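Local coordinates for carboxysome shell vertex protein CcmL (Nostoc sp., PDB 4N8X) that probably forms the pentameric vertices of the carboxysome shell and is thought to introduce curvature where it inserts into the otherwise flat hexagonal layers of CcmK subunits, at residues 4-9 with 54-59; 16-21 with 72-77; 27-32 with 39-44. All blocks are in the same frame, centred on the assembly; numbering follows the deposited sequence.

Contact 1: residues 4-9 with 54-59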
ATOM      1  N   ALA A   4      -6.003   1.826  16.399  1.00 15.95           N
ATOM      2  CA  ALA A   4      -5.977   3.280  16.525  1.00 16.24           C
ATOM      3  C   ALA A   4      -6.972   3.725  17.592  1.00 16.90           C
ATOM      4  O   ALA A   4      -7.817   2.950  17.990  1.00 22.03           O
ATOM      5  CB  ALA A   4      -6.287   3.923  15.197  1.00 10.60           C
ATOM      6  N   LYS A   5      -6.855   4.970  18.052  1.00 20.49           N
ATOM      7  CA  LYS A   5      -7.734   5.524  19.083  1.00 18.58           C
ATOM      8  C   LYS A   5      -8.573   6.636  18.465  1.00 16.20           C
ATOM      9  O   LYS A   5      -8.066   7.509  17.734  1.00 17.64           O
ATOM     10  CB  LYS A   5      -6.889   6.066  20.248  1.00 23.33           C
ATOM     11  CG  LYS A   5      -7.637   6.658  21.455  1.00 20.34           C
ATOM     12  CD  LYS A   5      -6.608   7.372  22.388  1.00 19.49           C
ATOM     13  CE  LYS A   5      -7.255   7.938  23.660  1.00 25.07           C
ATOM     14  NZ  LYS A   5      -6.260   8.658  24.562  1.00 26.58           N
ATOM     15  N   VAL A   6      -9.866   6.589  18.731  1.00 14.68           N
ATOM     16  CA  VAL A   6     -10.798   7.592  18.219  1.00 14.98           C
ATOM     17  C   VAL A   6     -10.564   8.904  18.936  1.00 17.28           C
ATOM     18  O   VAL A   6     -10.773   9.028  20.141  1.00 19.36           O
ATOM     19  CB  VAL A   6     -12.262   7.153  18.421  1.00 15.93           C
ATOM     20  CG1 VAL A   6     -13.224   8.248  17.922  1.00 16.50           C
ATOM     21  CG2 VAL A   6     -12.514   5.870  17.616  1.00 14.95           C
ATOM     22  N   ARG A   7     -10.175   9.915  18.179  1.00 15.91           N
ATOM     23  CA  ARG A   7      -9.902  11.208  18.769  1.00 20.00           C
ATOM     24  C   ARG A   7     -10.994  12.237  18.455  1.00 23.05           C
ATOM     25  O   ARG A   7     -11.300  13.097  19.291  1.00 27.22           O
ATOM     26  CB  ARG A   7      -8.499  11.702  18.325  1.00 20.61           C
ATOM     27  CG  ARG A   7      -7.339  10.875  18.853  1.00 18.25           C
ATOM     28  CD  ARG A   7      -7.353  10.773  20.399  1.00 21.30           C
ATOM     29  NE  ARG A   7      -7.523  12.069  21.074  1.00 25.75           N
ATOM     30  CZ  ARG A   7      -6.548  12.951  21.245  1.00 28.88           C
ATOM     31  NH1 ARG A   7      -6.788  14.087  21.876  1.00 26.60           N
ATOM     32  NH2 ARG A   7      -5.323  12.698  20.766  1.00 35.36           N
ATOM     33  N   GLY A   8     -11.630  12.126  17.291  1.00 19.54           N
ATOM     34  CA  GLY A   8     -12.576  13.153  16.907  1.00 24.56           C
ATOM     35  C   GLY A   8     -13.201  12.938  15.541  1.00 22.83           C
ATOM     36  O   GLY A   8     -13.153  11.840  14.980  1.00 20.56           O
ATOM     37  N   THR A   9     -13.830  13.981  15.019  1.00 25.53           N
ATOM     38  CA  THR A   9     -14.594  13.828  13.785  1.00 27.30           C
ATOM     39  C   THR A   9     -14.142  14.871  12.799  1.00 23.37           C
ATOM     40  O   THR A   9     -13.661  15.931  13.196  1.00 23.17           O
ATOM     41  CB  THR A   9     -16.072  14.054  14.004  1.00 29.20           C
ATOM     42  OG1 THR A   9     -16.280  15.431  14.332  1.00 30.82           O
ATOM     43  CG2 THR A   9     -16.595  13.168  15.122  1.00 28.86           C
ATOM     44  N   GLU A  54     -12.211   5.445  22.319  1.00 24.13           N
ATOM     45  CA  GLU A  54     -12.165   3.999  22.135  1.00 20.18           C
ATOM     46  C   GLU A  54     -11.007   3.619  21.202  1.00 21.57           C
ATOM     47  O   GLU A  54     -10.629   4.393  20.320  1.00 22.98           O
ATOM     48  CB  GLU A  54     -13.502   3.508  21.569  1.00 21.30           C
ATOM     49  CG  GLU A  54     -14.577   3.460  22.653  1.00 24.58           C
ATOM     50  CD  GLU A  54     -15.890   2.855  22.185  1.00 24.36           C
ATOM     51  OE1 GLU A  54     -16.286   3.142  21.049  1.00 26.55           O
ATOM     52  OE2 GLU A  54     -16.520   2.103  22.958  1.00 29.94           O
ATOM     53  N   TRP A  55     -10.440   2.431  21.439  1.00 18.53           N
ATOM     54  CA  TRP A  55      -9.552   1.753  20.510  1.00 18.09           C
ATOM     55  C   TRP A  55     -10.349   0.941  19.481  1.00 17.17           C
ATOM     56  O   TRP A  55     -11.303   0.227  19.806  1.00 16.71           O
ATOM     57  CB  TRP A  55      -8.605   0.827  21.287  1.00 20.32           C
ATOM     58  CG  TRP A  55      -7.524   1.573  22.056  1.00 23.05           C
ATOM     59  CD1 TRP A  55      -7.599   2.838  22.567  1.00 23.63           C
ATOM     60  CD2 TRP A  55      -6.211   1.083  22.384  1.00 16.18           C
ATOM     61  NE1 TRP A  55      -6.404   3.171  23.208  1.00 25.86           N
ATOM     62  CE2 TRP A  55      -5.545   2.113  23.106  1.00 25.26           C
ATOM     63  CE3 TRP A  55      -5.546  -0.125  22.156  1.00 21.78           C
ATOM     64  CZ2 TRP A  55      -4.236   1.968  23.594  1.00 28.92           C
ATOM     65  CZ3 TRP A  55      -4.223  -0.261  22.642  1.00 25.31           C
ATOM     66  CH2 TRP A  55      -3.600   0.783  23.354  1.00 26.89           C
ATOM     67  N   VAL A  56      -9.926   1.024  18.233  1.00 14.44           N
ATOM     68  CA  VAL A  56     -10.641   0.384  17.156  1.00 13.25           C
ATOM     69  C   VAL A  56      -9.608  -0.255  16.222  1.00 15.49           C
ATOM     70  O   VAL A  56      -8.432   0.078  16.285  1.00 17.19           O
ATOM     71  CB  VAL A  56     -11.456   1.430  16.368  1.00 14.64           C
ATOM     72  CG1 VAL A  56     -12.548   2.027  17.260  1.00 14.39           C
ATOM     73  CG2 VAL A  56     -10.533   2.552  15.859  1.00 15.70           C
ATOM     74  N   LEU A  57     -10.068  -1.185  15.388  1.00 17.22           N
ATOM     75  CA  LEU A  57      -9.281  -1.685  14.285  1.00 16.97           C
ATOM     76  C   LEU A  57      -9.682  -0.941  13.009  1.00 17.79           C
ATOM     77  O   LEU A  57     -10.874  -0.758  12.733  1.00 18.95           O
ATOM     78  CB  LEU A  57      -9.550  -3.169  14.101  1.00 17.13           C
ATOM     79  CG  LEU A  57      -9.079  -4.011  15.256  1.00 19.57           C
ATOM     80  CD1 LEU A  57      -9.649  -5.393  15.080  1.00 22.09           C
ATOM     81  CD2 LEU A  57      -7.552  -4.069  15.154  1.00 14.76           C
ATOM     82  N   ILE A  58      -8.677  -0.570  12.230  1.00 16.33           N
ATOM     83  CA  ILE A  58      -8.857   0.077  10.936  1.00 16.18           C
ATOM     84  C   ILE A  58      -8.419  -0.902   9.831  1.00 17.81           C
ATOM     85  O   ILE A  58      -7.339  -1.471   9.908  1.00 20.30           O
ATOM     86  CB  ILE A  58      -7.932   1.277  10.830  1.00 12.23           C
ATOM     87  CG1 ILE A  58      -8.231   2.338  11.920  1.00 14.69           C
ATOM     88  CG2 ILE A  58      -8.112   1.969   9.453  1.00 15.30           C
ATOM     89  CD1 ILE A  58      -7.279   3.589  11.763  1.00 19.09           C
ATOM     90  N   SER A  59      -9.264  -1.101   8.816  1.00 16.53           N
ATOM     91  CA  SER A  59      -8.877  -1.818   7.608  1.00 17.76           C
ATOM     92  C   SER A  59      -8.603  -0.791   6.541  1.00 17.74           C
ATOM     93  O   SER A  59      -9.372   0.179   6.404  1.00 17.05           O
ATOM     94  CB  SER A  59     -10.014  -2.752   7.185  1.00 25.54           C
ATOM     95  OG  SER A  59      -9.941  -3.950   7.932  1.00 25.01           O
TER
HETATM   96  O   HOH W   1      -5.842   5.566  25.345  1.00 23.80           O
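With CG of Lys5 trans to its own backbone N (chi1 -178°) and CG of Trp55 set beside its own N and opposite the carbonyl carbon (chi1 -73°), the lysine chain is brought against the pyrrole end of the indole. Lys5 CG lies 4.0 Å from Trp55 CD1, and the two side chains approach at a slant. The rest of the lysine is extended and leads away from the strand 55-60, yet a water bridges loosely to its end: the water accepts from Trp55 NE1 at 3.3 Å and, more weakly, from Lys5 NZ. Tyr94 stacks on the indole from elsewhere in the chain.

Beneath these side chains, strands 2-11 and 55-60 pair antiparallel. Ala4 and Val56 form a hydrogen-bonded pair, Ala4 N giving to Val56 O at 3.0 Å and Val56 N to Ala4 O at 2.9 Å. Two residues on, Val6 N reaches Glu54 O at 2.8 Å in an almost straight bond (172°). Lys5 and Trp55 make the non-hydrogen-bonded pair between them, where Lys5 CA and Trp55 CA each direct a C-H at a carbonyl oxygen, of Glu54 and Ala4 respectively.

The other face is apolar. Ala4 CB meets Ile58 CD1 at 3.6 Å, and the Val6 and Val56 side chains cross at about a right angle, Val6 CG2 to Val56 CG1 3.9 Å; Leu27 packs beside Ala4, Val6 and Ile58. The chemistry therefore divides by face: methyl groups pack in the barrel interior, while across the sheet the lysine's aliphatic chain packs on the indole and its ammonium has a weak bond to water.

Contact 2: residues 16-21 with 72-77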
ATOM      1  N   ASP A  16     -17.190  14.642  -2.445  1.00 35.61           N
ATOM      2  CA  ASP A  16     -17.756  13.774  -3.472  1.00 38.46           C
ATOM      3  C   ASP A  16     -19.129  13.252  -3.031  1.00 34.53           C
ATOM      4  O   ASP A  16     -19.282  12.865  -1.863  1.00 35.93           O
ATOM      5  CB  ASP A  16     -16.835  12.599  -3.748  1.00 43.43           C
ATOM      6  CG  ASP A  16     -17.215  11.882  -5.010  1.00 46.70           C
ATOM      7  OD1 ASP A  16     -16.757  12.328  -6.086  1.00 51.40           O
ATOM      8  OD2 ASP A  16     -17.985  10.903  -4.910  1.00 44.88           O
ATOM      9  N   PRO A  17     -20.108  13.223  -3.956  1.00 35.19           N
ATOM     10  CA  PRO A  17     -21.490  12.853  -3.609  1.00 36.35           C
ATOM     11  C   PRO A  17     -21.601  11.465  -2.994  1.00 37.33           C
ATOM     12  O   PRO A  17     -22.519  11.234  -2.196  1.00 36.59           O
ATOM     13  CB  PRO A  17     -22.225  12.916  -4.957  1.00 36.40           C
ATOM     14  CG  PRO A  17     -21.417  13.890  -5.756  1.00 36.57           C
ATOM     15  CD  PRO A  17     -20.005  13.658  -5.368  1.00 34.38           C
ATOM     16  N   SER A  18     -20.683  10.570  -3.349  1.00 36.14           N
ATOM     17  CA  SER A  18     -20.641   9.232  -2.770  1.00 44.27           C
ATOM     18  C   SER A  18     -20.295   9.216  -1.269  1.00 44.57           C
ATOM     19  O   SER A  18     -20.525   8.207  -0.582  1.00 48.80           O
ATOM     20  CB  SER A  18     -19.626   8.387  -3.538  1.00 51.47           C
ATOM     21  OG  SER A  18     -18.427   9.123  -3.741  1.00 55.01           O
ATOM     22  N   LEU A  19     -19.740  10.317  -0.761  1.00 34.50           N
ATOM     23  CA  LEU A  19     -19.426  10.420   0.659  1.00 29.56           C
ATOM     24  C   LEU A  19     -20.560  11.049   1.469  1.00 28.75           C
ATOM     25  O   LEU A  19     -20.425  11.284   2.676  1.00 24.01           O
ATOM     26  CB  LEU A  19     -18.142  11.215   0.850  1.00 29.32           C
ATOM     27  CG  LEU A  19     -16.922  10.462   0.323  1.00 32.79           C
ATOM     28  CD1 LEU A  19     -15.664  11.258   0.584  1.00 32.32           C
ATOM     29  CD2 LEU A  19     -16.841   9.116   1.033  1.00 29.45           C
ATOM     30  N   ARG A  20     -21.680  11.347   0.818  1.00 30.15           N
ATOM     31  CA  ARG A  20     -22.780  11.947   1.562  1.00 32.18           C
ATOM     32  C   ARG A  20     -23.265  11.001   2.670  1.00 35.27           C
ATOM     33  O   ARG A  20     -23.552   9.823   2.419  1.00 37.94           O
ATOM     34  CB  ARG A  20     -23.946  12.308   0.644  1.00 34.23           C
ATOM     35  CG  ARG A  20     -23.705  13.530  -0.261  1.00 46.14           C
ATOM     36  CD  ARG A  20     -22.774  14.570   0.359  1.00 49.81           C
ATOM     37  NE  ARG A  20     -22.812  15.879  -0.318  1.00 54.22           N
ATOM     38  CZ  ARG A  20     -22.130  16.188  -1.424  1.00 54.89           C
ATOM     39  NH1 ARG A  20     -21.377  15.285  -2.025  1.00 53.08           N
ATOM     40  NH2 ARG A  20     -22.215  17.402  -1.949  1.00 58.59           N
ATOM     41  N   GLY A  21     -23.367  11.508   3.893  1.00 29.42           N
ATOM     42  CA  GLY A  21     -23.824  10.651   4.976  1.00 30.12           C
ATOM     43  C   GLY A  21     -22.734   9.865   5.710  1.00 32.86           C
ATOM     44  O   GLY A  21     -22.931   9.427   6.851  1.00 35.45           O
ATOM     45  N   GLN A  72     -18.630   1.390  -3.895  1.00 30.84           N
ATOM     46  CA  GLN A  72     -18.276   2.342  -4.919  1.00 36.48           C
ATOM     47  C   GLN A  72     -18.092   3.723  -4.293  1.00 28.41           C
ATOM     48  O   GLN A  72     -18.287   4.735  -4.943  1.00 37.04           O
ATOM     49  CB  GLN A  72     -19.344   2.318  -6.014  1.00 42.80           C
ATOM     50  CG  GLN A  72     -19.491   0.918  -6.607  1.00 48.02           C
ATOM     51  CD  GLN A  72     -20.701   0.757  -7.487  1.00 59.83           C
ATOM     52  OE1 GLN A  72     -21.574   1.626  -7.543  1.00 63.17           O
ATOM     53  NE2 GLN A  72     -20.769  -0.371  -8.187  1.00 66.00           N
ATOM     54  N   ARG A  73     -17.700   3.742  -3.022  1.00 25.98           N
ATOM     55  CA  ARG A  73     -17.324   4.973  -2.345  1.00 24.48           C
ATOM     56  C   ARG A  73     -15.793   5.072  -2.279  1.00 23.39           C
ATOM     57  O   ARG A  73     -15.109   4.051  -2.242  1.00 24.79           O
ATOM     58  CB  ARG A  73     -17.879   5.008  -0.907  1.00 30.12           C
ATOM     59  CG  ARG A  73     -19.432   4.975  -0.813  1.00 31.63           C
ATOM     60  CD  ARG A  73     -19.832   5.220   0.657  1.00 35.75           C
ATOM     61  NE  ARG A  73     -21.239   5.594   0.804  1.00 39.08           N
ATOM     62  CZ  ARG A  73     -22.028   5.115   1.757  1.00 42.55           C
ATOM     63  NH1 ARG A  73     -23.303   5.497   1.824  1.00 45.08           N
ATOM     64  NH2 ARG A  73     -21.549   4.226   2.621  1.00 40.72           N
ATOM     65  N   PRO A  74     -15.259   6.299  -2.266  1.00 26.51           N
ATOM     66  CA  PRO A  74     -13.783   6.438  -2.275  1.00 25.07           C
ATOM     67  C   PRO A  74     -13.215   6.512  -0.893  1.00 22.78           C
ATOM     68  O   PRO A  74     -12.691   7.545  -0.456  1.00 22.08           O
ATOM     69  CB  PRO A  74     -13.551   7.760  -3.027  1.00 28.90           C
ATOM     70  CG  PRO A  74     -14.833   8.561  -2.810  1.00 27.09           C
ATOM     71  CD  PRO A  74     -15.949   7.522  -2.721  1.00 26.93           C
ATOM     72  N   VAL A  75     -13.266   5.377  -0.206  1.00 22.02           N
ATOM     73  CA  VAL A  75     -12.773   5.281   1.148  1.00 18.83           C
ATOM     74  C   VAL A  75     -11.676   4.228   1.131  1.00 20.65           C
ATOM     75  O   VAL A  75     -11.814   3.169   0.506  1.00 18.12           O
ATOM     76  CB  VAL A  75     -13.891   4.898   2.109  1.00 26.28           C
ATOM     77  CG1 VAL A  75     -14.989   5.953   2.054  1.00 26.75           C
ATOM     78  CG2 VAL A  75     -14.482   3.577   1.702  1.00 25.65           C
ATOM     79  N   ASP A  76     -10.564   4.540   1.782  1.00 20.09           N
ATOM     80  CA  ASP A  76      -9.451   3.612   1.779  1.00 20.03           C
ATOM     81  C   ASP A  76      -9.096   3.272   3.198  1.00 19.68           C
ATOM     82  O   ASP A  76      -8.042   2.687   3.436  1.00 20.42           O
ATOM     83  CB  ASP A  76      -8.239   4.228   1.065  1.00 21.14           C
ATOM     84  CG  ASP A  76      -7.829   5.579   1.659  1.00 24.09           C
ATOM     85  OD1 ASP A  76      -8.429   5.983   2.685  1.00 21.85           O
ATOM     86  OD2 ASP A  76      -6.901   6.221   1.099  1.00 20.53           O
ATOM     87  N   ALA A  77      -9.966   3.668   4.142  1.00 13.81           N
ATOM     88  CA  ALA A  77      -9.792   3.370   5.577  1.00 12.69           C
ATOM     89  C   ALA A  77     -11.142   3.393   6.252  1.00 13.23           C
ATOM     90  O   ALA A  77     -11.937   4.323   6.023  1.00 14.80           O
ATOM     91  CB  ALA A  77      -8.800   4.373   6.285  1.00 12.18           C
TER
HETATM   92  O   HOH W   2     -23.911   8.148   0.569  1.00 44.09           O
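Ser18 and Arg73 bring the backbones closest, their CA atoms 5.4 Å apart, where the short 3-10 turn 17-19, held by Leu19 N giving to Asp16 O at 2.8 Å, meets a loop with an inverse gamma turn centred on Pro74. The Asp16 side chain takes part in an Asx turn, its OD2 accepting from Ser18 N, although the position of that carboxylate oxygen is less certain. Ser18 CB packs on Pro74 CD at 3.9 Å.

Arg73 lies along the outer side of the contact. Its chain is extended from CG to NE, running past the carbonyl oxygen of Ser18. Arg73 NE lies 3.0 Å from Ser18 O, which sits at the guanidinium edge, but the bend at hydrogen (124°) makes this a weak hydrogen bond. A water adds a second link, accepting from Arg73 NH1 at 3.0 Å and donating to Arg20 O, while Arg73 NH2 is bound by Asn70 OD1. An alanine here would remove the guanidinium and would probably leave Ser18 O without its weak donor, the bridging water without its link to the 72-77 loop, and Asn70 without this partner.

Further inside, the contact turns apolar. Leu19 CD2 slips past Val75 CG1 at 3.8 Å, the two side chains running in opposite directions, and meets Pro74 CD obliquely at 4.2 Å.

The contact joins the loop between strands 14-15 and 24-30 to the loop leading into strand 77-88. It also lies against a neighbouring subunit of the pentamer: Leu19 packs on Val80 and Pro74 on Ala63 of that subunit, and Pro74 O accepts from its Ser59 OG. At the inner end, Ala77 begins strand 77-88 and is joined by a backbone hydrogen bond to Ala44 of strand 39-44.

Contact 3: residues 27-32 with 39-44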
ATOM      1  N   LEU A  27      -8.419   9.477  13.745  1.00 12.40           N
ATOM      2  CA  LEU A  27      -7.847   8.413  14.578  1.00 15.01           C
ATOM      3  C   LEU A  27      -6.338   8.608  14.806  1.00 15.80           C
ATOM      4  O   LEU A  27      -5.640   9.097  13.924  1.00 18.28           O
ATOM      5  CB  LEU A  27      -8.102   7.078  13.882  1.00 12.60           C
ATOM      6  CG  LEU A  27      -9.585   6.918  13.489  1.00 18.53           C
ATOM      7  CD1 LEU A  27      -9.817   5.602  12.743  1.00 26.39           C
ATOM      8  CD2 LEU A  27     -10.461   6.900  14.699  1.00 19.40           C
ATOM      9  N   GLN A  28      -5.870   8.264  16.006  1.00 16.27           N
ATOM     10  CA  GLN A  28      -4.456   8.346  16.367  1.00 16.61           C
ATOM     11  C   GLN A  28      -3.952   6.924  16.409  1.00 17.55           C
ATOM     12  O   GLN A  28      -4.478   6.108  17.155  1.00 18.58           O
ATOM     13  CB  GLN A  28      -4.288   9.027  17.752  1.00 12.82           C
ATOM     14  CG  GLN A  28      -2.820   9.080  18.273  1.00 13.76           C
ATOM     15  CD  GLN A  28      -2.688   9.739  19.627  1.00 23.78           C
ATOM     16  OE1 GLN A  28      -3.689   9.986  20.297  1.00 22.89           O
ATOM     17  NE2 GLN A  28      -1.431  10.013  20.059  1.00 20.83           N
ATOM     18  N   LEU A  29      -2.925   6.636  15.607  1.00 19.61           N
ATOM     19  CA  LEU A  29      -2.380   5.283  15.464  1.00 23.37           C
ATOM     20  C   LEU A  29      -1.726   4.767  16.737  1.00 15.40           C
ATOM     21  O   LEU A  29      -1.212   5.533  17.538  1.00 16.09           O
ATOM     22  CB  LEU A  29      -1.378   5.222  14.298  1.00 22.30           C
ATOM     23  CG  LEU A  29      -2.102   5.141  12.935  1.00 24.58           C
ATOM     24  CD1 LEU A  29      -3.090   4.016  12.937  1.00 21.94           C
ATOM     25  CD2 LEU A  29      -2.815   6.415  12.537  1.00 23.46           C
ATOM     26  N   VAL A  30      -1.772   3.455  16.924  1.00 16.04           N
ATOM     27  CA  VAL A  30      -1.157   2.795  18.089  1.00 13.93           C
ATOM     28  C   VAL A  30      -0.073   1.866  17.547  1.00 14.54           C
ATOM     29  O   VAL A  30      -0.251   1.269  16.465  1.00 15.16           O
ATOM     30  CB  VAL A  30      -2.233   2.012  18.901  1.00 14.91           C
ATOM     31  CG1 VAL A  30      -1.609   1.137  19.989  1.00 18.30           C
ATOM     32  CG2 VAL A  30      -3.257   2.993  19.536  1.00 17.82           C
ATOM     33  N   ASP A  31       1.049   1.759  18.252  1.00 18.96           N
ATOM     34  CA  ASP A  31       2.085   0.815  17.842  1.00 21.12           C
ATOM     35  C   ASP A  31       1.858  -0.570  18.463  1.00 24.85           C
ATOM     36  O   ASP A  31       0.874  -0.795  19.170  1.00 23.61           O
ATOM     37  CB  ASP A  31       3.522   1.333  18.102  1.00 18.00           C
ATOM     38  CG  ASP A  31       3.937   1.310  19.571  1.00 21.97           C
ATOM     39  OD1 ASP A  31       3.209   0.773  20.446  1.00 22.50           O
ATOM     40  OD2 ASP A  31       5.035   1.837  19.874  1.00 21.95           O
ATOM     41  N   GLU A  32       2.776  -1.488  18.198  1.00 19.78           N
ATOM     42  CA  GLU A  32       2.562  -2.890  18.558  1.00 23.58           C
ATOM     43  C   GLU A  32       2.483  -3.062  20.069  1.00 22.36           C
ATOM     44  O   GLU A  32       1.747  -3.922  20.552  1.00 27.08           O
ATOM     45  CB  GLU A  32       3.698  -3.748  18.001  1.00 27.64           C
ATOM     46  CG  GLU A  32       3.430  -5.241  18.073  1.00 26.64           C
ATOM     47  CD  GLU A  32       3.866  -5.843  19.398  1.00 33.06           C
ATOM     48  OE1 GLU A  32       4.705  -5.216  20.085  1.00 30.33           O
ATOM     49  OE2 GLU A  32       3.370  -6.940  19.757  1.00 34.00           O
ATOM     50  N   LYS A  39       0.957   9.939  14.811  1.00 25.10           N
ATOM     51  CA  LYS A  39       0.538   9.644  13.462  1.00 21.98           C
ATOM     52  C   LYS A  39      -0.961   9.474  13.511  1.00 23.62           C
ATOM     53  O   LYS A  39      -1.483   8.743  14.373  1.00 23.10           O
ATOM     54  CB  LYS A  39       1.149   8.335  12.975  1.00 21.86           C
ATOM     55  CG  LYS A  39       2.653   8.368  12.800  1.00 31.89           C
ATOM     56  CD  LYS A  39       3.159   7.299  11.830  1.00 42.89           C
ATOM     57  CE  LYS A  39       4.671   7.035  12.030  1.00 51.42           C
ATOM     58  NZ  LYS A  39       5.338   6.436  10.829  1.00 58.02           N
ATOM     59  N   TYR A  40      -1.654  10.111  12.564  1.00 19.40           N
ATOM     60  CA  TYR A  40      -3.111  10.128  12.554  1.00 17.07           C
ATOM     61  C   TYR A  40      -3.637   9.759  11.161  1.00 16.86           C
ATOM     62  O   TYR A  40      -2.918   9.842  10.181  1.00 15.37           O
ATOM     63  CB  TYR A  40      -3.622  11.523  12.900  1.00 17.43           C
ATOM     64  CG  TYR A  40      -3.425  11.931  14.355  1.00 25.16           C
ATOM     65  CD1 TYR A  40      -2.158  12.233  14.846  1.00 26.58           C
ATOM     66  CD2 TYR A  40      -4.520  12.040  15.237  1.00 26.67           C
ATOM     67  CE1 TYR A  40      -1.968  12.629  16.176  1.00 30.80           C
ATOM     68  CE2 TYR A  40      -4.324  12.435  16.583  1.00 25.68           C
ATOM     69  CZ  TYR A  40      -3.046  12.719  17.033  1.00 32.33           C
ATOM     70  OH  TYR A  40      -2.812  13.116  18.340  1.00 39.10           O
ATOM     71  N   GLU A  41      -4.894   9.376  11.087  1.00 17.91           N
ATOM     72  CA  GLU A  41      -5.537   9.167   9.801  1.00 24.68           C
ATOM     73  C   GLU A  41      -7.014   9.375   9.951  1.00 19.37           C
ATOM     74  O   GLU A  41      -7.505   9.463  11.074  1.00 19.30           O
ATOM     75  CB  GLU A  41      -5.223   7.796   9.218  1.00 27.66           C
ATOM     76  CG  GLU A  41      -5.815   6.596   9.910  1.00 32.72           C
ATOM     77  CD  GLU A  41      -5.192   5.298   9.353  1.00 37.54           C
ATOM     78  OE1 GLU A  41      -3.962   5.263   9.160  1.00 41.91           O
ATOM     79  OE2 GLU A  41      -5.922   4.331   9.072  1.00 44.48           O
ATOM     80  N   VAL A  42      -7.712   9.463   8.817  1.00 20.01           N
ATOM     81  CA  VAL A  42      -9.159   9.636   8.816  1.00 16.07           C
ATOM     82  C   VAL A  42      -9.754   8.385   8.235  1.00 15.92           C
ATOM     83  O   VAL A  42      -9.330   7.961   7.157  1.00 17.09           O
ATOM     84  CB  VAL A  42      -9.548  10.852   7.964  1.00 12.92           C
ATOM     85  CG1 VAL A  42     -11.078  11.109   8.015  1.00 13.84           C
ATOM     86  CG2 VAL A  42      -8.770  12.070   8.443  1.00 12.91           C
ATOM     87  N   ALA A  43     -10.726   7.793   8.946  1.00 15.86           N
ATOM     88  CA  ALA A  43     -11.398   6.577   8.474  1.00 19.87           C
ATOM     89  C   ALA A  43     -12.917   6.763   8.483  1.00 17.83           C
ATOM     90  O   ALA A  43     -13.452   7.474   9.328  1.00 17.81           O
ATOM     91  CB  ALA A  43     -11.017   5.358   9.370  1.00 15.22           C
ATOM     92  N   ALA A  44     -13.604   6.058   7.593  1.00 13.76           N
ATOM     93  CA  ALA A  44     -15.055   6.063   7.568  1.00 16.10           C
ATOM     94  C   ALA A  44     -15.553   5.173   8.703  1.00 19.34           C
ATOM     95  O   ALA A  44     -14.951   4.139   9.027  1.00 22.52           O
ATOM     96  CB  ALA A  44     -15.561   5.542   6.215  1.00 16.17           C
TER
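Leu27 and Glu41 form a hydrogen-bonded antiparallel pair in the beta barrel of the CcmL/EutN fold, joining strand 24-30 to strand 39-44. Leu27 N gives to Glu41 O at 2.8 Å, nearly straight (170°), and Glu41 N returns a bond to Leu27 O at 2.9 Å. The third bond runs from Leu29 N to Lys39 O, also 2.8 Å. Leu27 O has a further neighbour in Tyr40 CA, which directs its C-H at this oxygen. Outside the two segments, the backbone of Gln28 is hydrogen-bonded to that of Lys5, and the backbone of Ala43 to that of Leu25.

Gln28 and Tyr40 are the non-hydrogen-bonded pair between these bonds. CG of Gln28 is opposite its backbone N (chi1 176°), which lays the extended chain alongside the tyrosine, pointing the same way, with amide and ring planes 11° apart. Both ends of the amide are satisfied outside the two segments: NE2 gives to Leu37 O and OE1 accepts from Arg7 NH2. Held at both ends, the amide is probably fixed in its rotation. Across the subunit interface Val30 O is hydrogen-bonded to Tyr40 OH of a neighbouring subunit.

On the opposite face the contacts are apolar or mixed. Leu27 CD1 touches Ala43 CB at 3.6 Å, whereas Leu29 CD2 sits against Lys39 O (3.3 Å) and the Leu29 side chain crosses that of Glu41 at about a right angle. Over the tyrosine, a CH-pi contact completes the pairing: Gln28 CB stands 4.0 Å from the ring centroid, over one face of the Tyr40 ring.

In the fold
Contacts 1 and 3 belong to one antiparallel sheet: strands 2-11 and 24-30 are neighbours in it, and Lys5 N probably bonds to Gln28 O. Their centres lie about 6 Å apart, and Leu27 and Ile58 meet in the shared apolar interior. Contact 1, more deeply buried, sets a lysine on an indole; contact 3, partly buried, sets an amide-bearing chain on a tyrosine and involves one of the two outermost strands within the chain, 39-44. Contact 2 lies farther out, its centre about 15 Å from that of the chain, and combines loop turns, a weak arginine bond, water and a small leucine-proline-valine pack. Ala77 links it to both others. All three reach neighbouring subunits.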